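Local coordinates for hypothetical protein (PDB 2QAS) that probably acts as a dimeric SspB adaptor that delivers ssrA-tagged proteins to the ClpX unfoldase of the ClpXP protease, at residues V27-L32 with V105-L110; H46-F51 with E71-L76; Q79-A84 with T93-G98. All blocks are in the same frame, centred on the assembly; numbering follows the deposited sequence.

Interaction 1: V27-L32 with V105-L110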
# COMPACT_ATOMS: atom_id res chain seq x y z
N VAL A 27 2.07 -4.56 2.93
CA VAL A 27 1.74 -4.85 4.33
C VAL A 27 2.44 -6.16 4.71
O VAL A 27 2.90 -6.34 5.84
CB VAL A 27 0.22 -5.01 4.55
CG1 VAL A 27 -0.05 -5.49 5.98
CG2 VAL A 27 -0.48 -3.69 4.32
N VAL A 28 2.52 -7.07 3.75
CA VAL A 28 3.19 -8.35 3.98
C VAL A 28 4.65 -8.07 4.27
O VAL A 28 5.22 -8.58 5.23
CB VAL A 28 3.07 -9.26 2.75
CG1 VAL A 28 3.83 -10.54 2.98
CG2 VAL A 28 1.58 -9.55 2.47
N LYS A 29 5.26 -7.24 3.43
CA LYS A 29 6.66 -6.88 3.61
C LYS A 29 6.91 -6.21 4.95
O LYS A 29 7.91 -6.48 5.62
CB LYS A 29 7.08 -5.95 2.50
CG LYS A 29 8.40 -5.27 2.72
CD LYS A 29 8.73 -4.48 1.48
CE LYS A 29 9.96 -3.63 1.67
NZ LYS A 29 10.07 -2.73 0.49
N ALA A 30 6.01 -5.34 5.36
CA ALA A 30 6.18 -4.66 6.63
C ALA A 30 5.99 -5.62 7.80
O ALA A 30 6.67 -5.51 8.82
CB ALA A 30 5.22 -3.49 6.74
N ALA A 31 5.08 -6.58 7.65
CA ALA A 31 4.83 -7.58 8.68
C ALA A 31 6.04 -8.52 8.80
O ALA A 31 6.43 -8.91 9.91
CB ALA A 31 3.58 -8.39 8.34
N LEU A 32 6.65 -8.87 7.67
CA LEU A 32 7.82 -9.73 7.69
C LEU A 32 9.04 -9.03 8.29
O LEU A 32 9.98 -9.69 8.72
CB LEU A 32 8.16 -10.23 6.27
CG LEU A 32 7.15 -11.25 5.72
CD1 LEU A 32 7.49 -11.62 4.30
CD2 LEU A 32 7.16 -12.49 6.59
N VAL A 105 11.10 -15.87 -1.83
CA VAL A 105 9.81 -15.57 -2.42
C VAL A 105 9.63 -14.08 -2.68
O VAL A 105 9.83 -13.26 -1.79
CB VAL A 105 8.67 -16.05 -1.51
CG1 VAL A 105 7.32 -15.75 -2.14
CG2 VAL A 105 8.82 -17.54 -1.24
N PRO A 106 9.28 -13.71 -3.93
CA PRO A 106 9.09 -12.29 -4.21
C PRO A 106 7.73 -11.89 -3.67
O PRO A 106 6.83 -12.73 -3.58
CB PRO A 106 9.14 -12.22 -5.75
CG PRO A 106 9.89 -13.46 -6.14
CD PRO A 106 9.34 -14.48 -5.18
N TYR A 107 7.57 -10.63 -3.29
CA TYR A 107 6.27 -10.21 -2.80
C TYR A 107 5.25 -10.29 -3.93
O TYR A 107 4.05 -10.43 -3.70
CB TYR A 107 6.36 -8.81 -2.22
CG TYR A 107 7.34 -8.76 -1.08
CD1 TYR A 107 8.56 -8.09 -1.21
CD2 TYR A 107 7.09 -9.43 0.12
CE1 TYR A 107 9.50 -8.11 -0.18
CE2 TYR A 107 8.02 -9.45 1.15
CZ TYR A 107 9.22 -8.79 1.00
OH TYR A 107 10.16 -8.82 2.00
N ALA A 108 5.75 -10.25 -5.16
CA ALA A 108 4.90 -10.33 -6.34
C ALA A 108 4.26 -11.72 -6.47
O ALA A 108 3.17 -11.87 -7.02
CB ALA A 108 5.71 -10.02 -7.59
N ALA A 109 4.94 -12.74 -5.95
CA ALA A 109 4.43 -14.09 -6.04
C ALA A 109 3.29 -14.36 -5.04
O ALA A 109 2.53 -15.30 -5.21
CB ALA A 109 5.55 -15.08 -5.83
N LEU A 110 3.18 -13.52 -4.02
CA LEU A 110 2.15 -13.69 -3.00
C LEU A 110 0.73 -13.69 -3.53
O LEU A 110 0.39 -12.95 -4.45
CB LEU A 110 2.27 -12.60 -1.95
CG LEU A 110 3.13 -12.93 -0.74
CD1 LEU A 110 4.47 -13.49 -1.17
CD2 LEU A 110 3.30 -11.67 0.08
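The phenol OH of Y107 is bonded to O of G86, and on the helix side CG of K29 comes 4.0 Å from OH of Y107. The aliphatic stem of K29, on helix 16-35, crosses the phenol at about a right angle. Its CB lies over one ring face, 4.0 Å from the centroid of the Y107 ring and 17° off the ring normal, a CH-pi contact. The stem leaves the helix with CG anti to the backbone N (chi1 167°) and runs extended across the phenol. A lysine suits this place because its first three methylenes, CB, CG and CD, lie against the ring while CE and the ammonium lead away, here to a salt bridge with E87. L32 serves the same ring differently: its CD1 stands at the ring edge, 3.9 Å from CE2 of Y107 and near the ring plane. V28, one turn before L32 on the same helix face, turns CG1 obliquely to the ring. V28 and L110 reach toward each other with their branched ends, though their exact spacing is uncertain. On the other segment the chain turns after strand 99-106, N of A109 bonding back to O of P106 at 3.0 Å. The turn, with Y107 inside it, places Y107 and L110 on the side facing the helix. On another side of the helix A30 and A31 are small enough for M19 and M14 of the second subunit to pack against them. Apolar atoms therefore supply the grip between the two segments, while the polar ends of Y107 and K29 are both satisfied by the turn of hairpin 81-96, which ties helix, turn and hairpin together.

Interaction 2: H46-F51 with E71-L76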
# COMPACT_ATOMS: atom_id res chain seq x y z
N HIS A 46 1.26 -14.88 14.35
CA HIS A 46 2.01 -15.77 13.48
C HIS A 46 1.44 -15.59 12.08
O HIS A 46 0.30 -15.15 11.92
CB HIS A 46 1.95 -17.23 13.94
CG HIS A 46 0.56 -17.75 14.15
ND1 HIS A 46 -0.26 -17.31 15.17
CD2 HIS A 46 -0.13 -18.72 13.51
CE1 HIS A 46 -1.39 -17.98 15.14
NE2 HIS A 46 -1.34 -18.84 14.14
N LEU A 47 2.22 -15.92 11.05
CA LEU A 47 1.75 -15.70 9.69
C LEU A 47 1.63 -16.90 8.76
O LEU A 47 2.39 -17.85 8.85
CB LEU A 47 2.65 -14.66 9.00
CG LEU A 47 3.10 -13.46 9.86
CD1 LEU A 47 4.01 -12.55 9.05
CD2 LEU A 47 1.89 -12.68 10.36
N TYR A 48 0.65 -16.82 7.87
CA TYR A 48 0.43 -17.83 6.86
C TYR A 48 0.62 -17.10 5.54
O TYR A 48 -0.13 -16.18 5.21
CB TYR A 48 -0.98 -18.40 6.93
CG TYR A 48 -1.16 -19.45 8.00
CD1 TYR A 48 -1.29 -19.10 9.35
CD2 TYR A 48 -1.16 -20.81 7.67
CE1 TYR A 48 -1.40 -20.07 10.34
CE2 TYR A 48 -1.27 -21.79 8.65
CZ TYR A 48 -1.39 -21.42 9.99
OH TYR A 48 -1.49 -22.40 10.95
N ILE A 49 1.64 -17.49 4.79
CA ILE A 49 1.94 -16.87 3.51
C ILE A 49 1.68 -17.87 2.40
O ILE A 49 2.19 -18.99 2.43
CB ILE A 49 3.43 -16.46 3.40
CG1 ILE A 49 3.85 -15.62 4.61
CG2 ILE A 49 3.66 -15.70 2.11
CD1 ILE A 49 3.08 -14.38 4.75
N THR A 50 0.89 -17.49 1.40
CA THR A 50 0.64 -18.39 0.29
C THR A 50 1.20 -17.75 -0.97
O THR A 50 1.00 -16.57 -1.20
CB THR A 50 -0.86 -18.66 0.10
OG1 THR A 50 -1.43 -19.08 1.35
CG2 THR A 50 -1.08 -19.75 -0.93
N PHE A 51 1.93 -18.53 -1.77
CA PHE A 51 2.52 -18.00 -2.99
C PHE A 51 2.53 -18.97 -4.17
O PHE A 51 2.39 -20.19 -4.01
CB PHE A 51 3.96 -17.56 -2.74
CG PHE A 51 4.87 -18.70 -2.36
CD1 PHE A 51 4.86 -19.22 -1.07
CD2 PHE A 51 5.74 -19.24 -3.30
CE1 PHE A 51 5.70 -20.27 -0.72
CE2 PHE A 51 6.59 -20.30 -2.97
CZ PHE A 51 6.57 -20.82 -1.68
N GLU A 71 0.45 -23.52 -6.09
CA GLU A 71 0.37 -22.84 -4.80
C GLU A 71 1.13 -23.54 -3.68
O GLU A 71 1.31 -24.75 -3.70
CB GLU A 71 -1.09 -22.70 -4.37
CG GLU A 71 -1.96 -21.90 -5.33
CD GLU A 71 -1.77 -20.41 -5.17
OE1 GLU A 71 -2.09 -19.89 -4.08
OE2 GLU A 71 -1.29 -19.75 -6.13
N MET A 72 1.58 -22.76 -2.70
CA MET A 72 2.28 -23.31 -1.55
C MET A 72 2.12 -22.36 -0.39
O MET A 72 2.39 -21.17 -0.51
CB MET A 72 3.77 -23.53 -1.82
CG MET A 72 4.48 -24.21 -0.65
SD MET A 72 6.25 -24.61 -0.89
CE MET A 72 6.85 -24.36 0.74
N THR A 73 1.67 -22.90 0.74
CA THR A 73 1.50 -22.09 1.93
C THR A 73 2.59 -22.45 2.93
O THR A 73 3.00 -23.61 3.03
CB THR A 73 0.13 -22.32 2.60
OG1 THR A 73 -0.91 -21.90 1.70
CG2 THR A 73 0.01 -21.53 3.90
N ILE A 74 3.09 -21.45 3.64
CA ILE A 74 4.09 -21.68 4.66
C ILE A 74 3.60 -20.94 5.88
O ILE A 74 2.91 -19.94 5.76
CB ILE A 74 5.51 -21.17 4.26
CG1 ILE A 74 5.52 -19.66 4.07
CG2 ILE A 74 5.98 -21.88 3.00
CD1 ILE A 74 6.85 -19.15 3.57
N VAL A 75 3.94 -21.45 7.05
CA VAL A 75 3.52 -20.81 8.28
C VAL A 75 4.78 -20.35 9.01
O VAL A 75 5.78 -21.09 9.06
CB VAL A 75 2.68 -21.78 9.16
CG1 VAL A 75 3.47 -23.04 9.45
CG2 VAL A 75 2.26 -21.09 10.44
N LEU A 76 4.74 -19.12 9.51
CA LEU A 76 5.85 -18.54 10.25
C LEU A 76 5.38 -18.38 11.68
O LEU A 76 4.70 -17.41 12.02
CB LEU A 76 6.23 -17.18 9.65
CG LEU A 76 6.70 -17.23 8.19
CD1 LEU A 76 7.01 -15.83 7.71
CD2 LEU A 76 7.92 -18.13 8.08
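F51 lies alongside M72 of the neighbouring strand, the two side chains pointing the same way. Its CB touches O of A109, outside the pair of strands. CG stands between the backbone N and the carbonyl carbon (chi1 64°), which swings the ring over the neighbouring strand, with CD1 near O of M72. CE1 meets CB of M72 and CG2 of I74, the latter at the ring edge. At the tip, CZ lies 3.9 Å from SD of M72. M72 CB sits over the ring face, 4.2 Å from the centroid of the F51 ring, while the sulfur approaches obliquely, a Met-aromatic contact. A long, flexible thioether can follow the flat ring in this way.

Strands 47-52 and 71-76 are antiparallel neighbours in the four-stranded sheet of the SspB fold, 71-76 being its outermost strand within the chain. L47 with L76, I49 with I74 and F51 with M72 are the hydrogen-bonded pairs; N of I49 reaches O of I74 at 2.9 Å, nearly head-on (C=O...N 165°). Their apolar side chains share one face, which packs against F90, L94 and F96 of the other sheet and against L32 of helix 16-35.

On the face carrying Y48, T50, T73 and V75, the two threonine hydroxyls bond to each other, OG1 of T50 to OG1 of T73 at 2.9 Å. Short, branched threonines suit this non-hydrogen-bonded pair, where side chains stand close. V75 lays CG2 over the Y48 phenol, 3.9 Å from the centroid of the Y48 ring. E71 OE1 is held by the hydroxyl of T111. The far edge of strand 71-76 takes a bound peptide: backbone bonds run from T73, and N of V75 holds a polar peptide side chain.

Interaction 3: Q79-A84 with T93-G98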
# COMPACT_ATOMS: atom_id res chain seq x y z
N GLN A 79 8.53 -22.61 13.71
CA GLN A 79 9.72 -23.14 13.04
C GLN A 79 10.20 -22.43 11.79
O GLN A 79 9.86 -22.82 10.66
CB GLN A 79 9.50 -24.63 12.74
CG GLN A 79 9.36 -25.48 14.01
CD GLN A 79 9.24 -26.96 13.72
OE1 GLN A 79 10.06 -27.53 13.01
NE2 GLN A 79 8.21 -27.60 14.27
N TYR A 80 10.98 -21.38 11.99
CA TYR A 80 11.56 -20.62 10.90
C TYR A 80 12.81 -19.92 11.42
O TYR A 80 12.87 -19.46 12.56
CB TYR A 80 10.59 -19.60 10.32
CG TYR A 80 10.27 -18.42 11.21
CD1 TYR A 80 9.25 -18.48 12.14
CD2 TYR A 80 10.95 -17.21 11.05
CE1 TYR A 80 8.88 -17.36 12.88
CE2 TYR A 80 10.59 -16.09 11.78
CZ TYR A 80 9.56 -16.17 12.70
OH TYR A 80 9.19 -15.04 13.42
N TRP A 81 13.82 -19.86 10.57
CA TRP A 81 15.09 -19.29 10.95
C TRP A 81 15.58 -18.36 9.89
O TRP A 81 15.20 -18.47 8.72
CB TRP A 81 16.10 -20.43 11.13
CG TRP A 81 15.75 -21.37 12.23
CD1 TRP A 81 16.14 -21.28 13.53
CD2 TRP A 81 14.84 -22.48 12.15
NE1 TRP A 81 15.52 -22.26 14.27
CE2 TRP A 81 14.72 -23.02 13.45
CE3 TRP A 81 14.12 -23.08 11.10
CZ2 TRP A 81 13.91 -24.12 13.75
CZ3 TRP A 81 13.31 -24.18 11.39
CH2 TRP A 81 13.21 -24.69 12.71
N ASP A 82 16.43 -17.43 10.32
CA ASP A 82 17.06 -16.47 9.43
C ASP A 82 16.13 -15.83 8.40
O ASP A 82 16.41 -15.82 7.20
CB ASP A 82 18.23 -17.17 8.74
CG ASP A 82 19.17 -17.83 9.74
OD1 ASP A 82 19.74 -17.11 10.61
OD2 ASP A 82 19.35 -19.08 9.68
N LEU A 83 15.01 -15.28 8.88
CA LEU A 83 14.08 -14.60 8.00
C LEU A 83 14.78 -13.33 7.53
O LEU A 83 15.18 -12.50 8.35
CB LEU A 83 12.81 -14.24 8.77
CG LEU A 83 11.79 -13.38 8.04
CD1 LEU A 83 11.37 -14.05 6.75
CD2 LEU A 83 10.61 -13.16 8.94
N ALA A 84 14.95 -13.19 6.22
CA ALA A 84 15.62 -12.02 5.65
C ALA A 84 14.72 -11.36 4.62
O ALA A 84 14.72 -11.73 3.45
CB ALA A 84 16.92 -12.43 4.99
N THR A 93 14.40 -19.96 6.21
CA THR A 93 14.75 -21.36 6.33
C THR A 93 13.61 -22.01 7.11
O THR A 93 13.23 -21.54 8.18
CB THR A 93 16.03 -21.57 7.13
OG1 THR A 93 17.12 -20.99 6.41
CG2 THR A 93 16.29 -23.06 7.33
N LEU A 94 13.05 -23.08 6.55
CA LEU A 94 11.97 -23.81 7.18
C LEU A 94 12.33 -25.31 7.17
O LEU A 94 13.31 -25.71 6.54
CB LEU A 94 10.68 -23.59 6.40
CG LEU A 94 10.17 -22.16 6.18
CD1 LEU A 94 8.95 -22.20 5.28
CD2 LEU A 94 9.83 -21.50 7.52
N LYS A 95 11.53 -26.13 7.84
CA LYS A 95 11.79 -27.57 7.88
C LYS A 95 10.70 -28.37 7.21
O LYS A 95 9.52 -28.11 7.41
CB LYS A 95 11.91 -28.05 9.32
CG LYS A 95 13.26 -27.85 9.91
CD LYS A 95 13.32 -28.38 11.32
CE LYS A 95 14.72 -28.18 11.87
NZ LYS A 95 14.67 -28.23 13.34
N PHE A 96 11.10 -29.35 6.42
CA PHE A 96 10.16 -30.22 5.73
C PHE A 96 10.58 -31.64 6.07
O PHE A 96 11.67 -32.09 5.68
CB PHE A 96 10.21 -29.97 4.23
CG PHE A 96 9.94 -28.55 3.85
CD1 PHE A 96 10.95 -27.59 3.93
CD2 PHE A 96 8.67 -28.14 3.45
CE1 PHE A 96 10.69 -26.25 3.62
CE2 PHE A 96 8.40 -26.81 3.14
CZ PHE A 96 9.41 -25.86 3.23
N GLY A 97 9.73 -32.34 6.83
CA GLY A 97 10.06 -33.68 7.25
C GLY A 97 11.35 -33.63 8.06
O GLY A 97 12.25 -34.46 7.86
N GLY A 98 11.44 -32.64 8.95
CA GLY A 98 12.61 -32.48 9.79
C GLY A 98 13.87 -31.99 9.10
O GLY A 98 14.90 -31.78 9.76
O HOH W 1 9.39 -25.08 9.21
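W81 and T93 form an antiparallel hydrogen-bonded pair, N of W81 to O of T93 and N of T93 to O of W81 both at 3.0 Å; the axes of segments 81-84 and 93-96 make 132°, and toward the open end of the hairpin, at Q79 and K95, the backbones part. There a water takes over from the direct bonds: it donates to O of Q79 and accepts from N of K95, each at 2.7 Å. The W81 indole lies along the opposite strand, its CE3 edge near O of T93. K95 crosses the far end of the indole obliquely: CG passes CZ3 at the start of the stem, and the extended chain beyond it carries CE and NZ past CH2, NZ ending 3.9 Å from CH2 of W81. A long aliphatic stem suits this partly exposed edge of the hairpin, since it covers part of a large apolar ring and keeps its ammonium beside the outer end of the indole. Q79 meets the same stem at about a right angle, OE1 lying 3.8 Å from CD of K95. Toward the interior, L94 brings CD2 to 3.5 Å from CB of Y80 and packs on I74 and L76. T93 OG1 is bonded to R102, on the next strand. G97 and G98, after F96, turn the chain with positive phi, which glycine tolerates easily. Their N-H groups, with K95 nearby, would suit the acidic peptide side chain they bind, while the Q79 amide and K95 backbone would hold an extended peptide main chain, consistent with recognition of an ssrA-type tag.

Interaction 1 closes the longest loop of the three, 27-32 onto 105-110, and the other two are nested within it in series, interaction 2 before interaction 3. The centres of interactions 1 and 2 lie about 11 Å apart. Those of interactions 2 and 3 are about 12 Å apart, and those of interactions 1 and 3 about 17 Å. Interaction 2 belongs to the four-stranded sheet and interaction 3 to the three-stranded one, whose strand 99-106 leads into interaction 1. L32 bridges to L47 and L76, while M72 meets F96, so one apolar core joins all three. From the dimer-forming helix it extends to the strand 71-76 edge and the 93-98 segment, which together line the peptide groove.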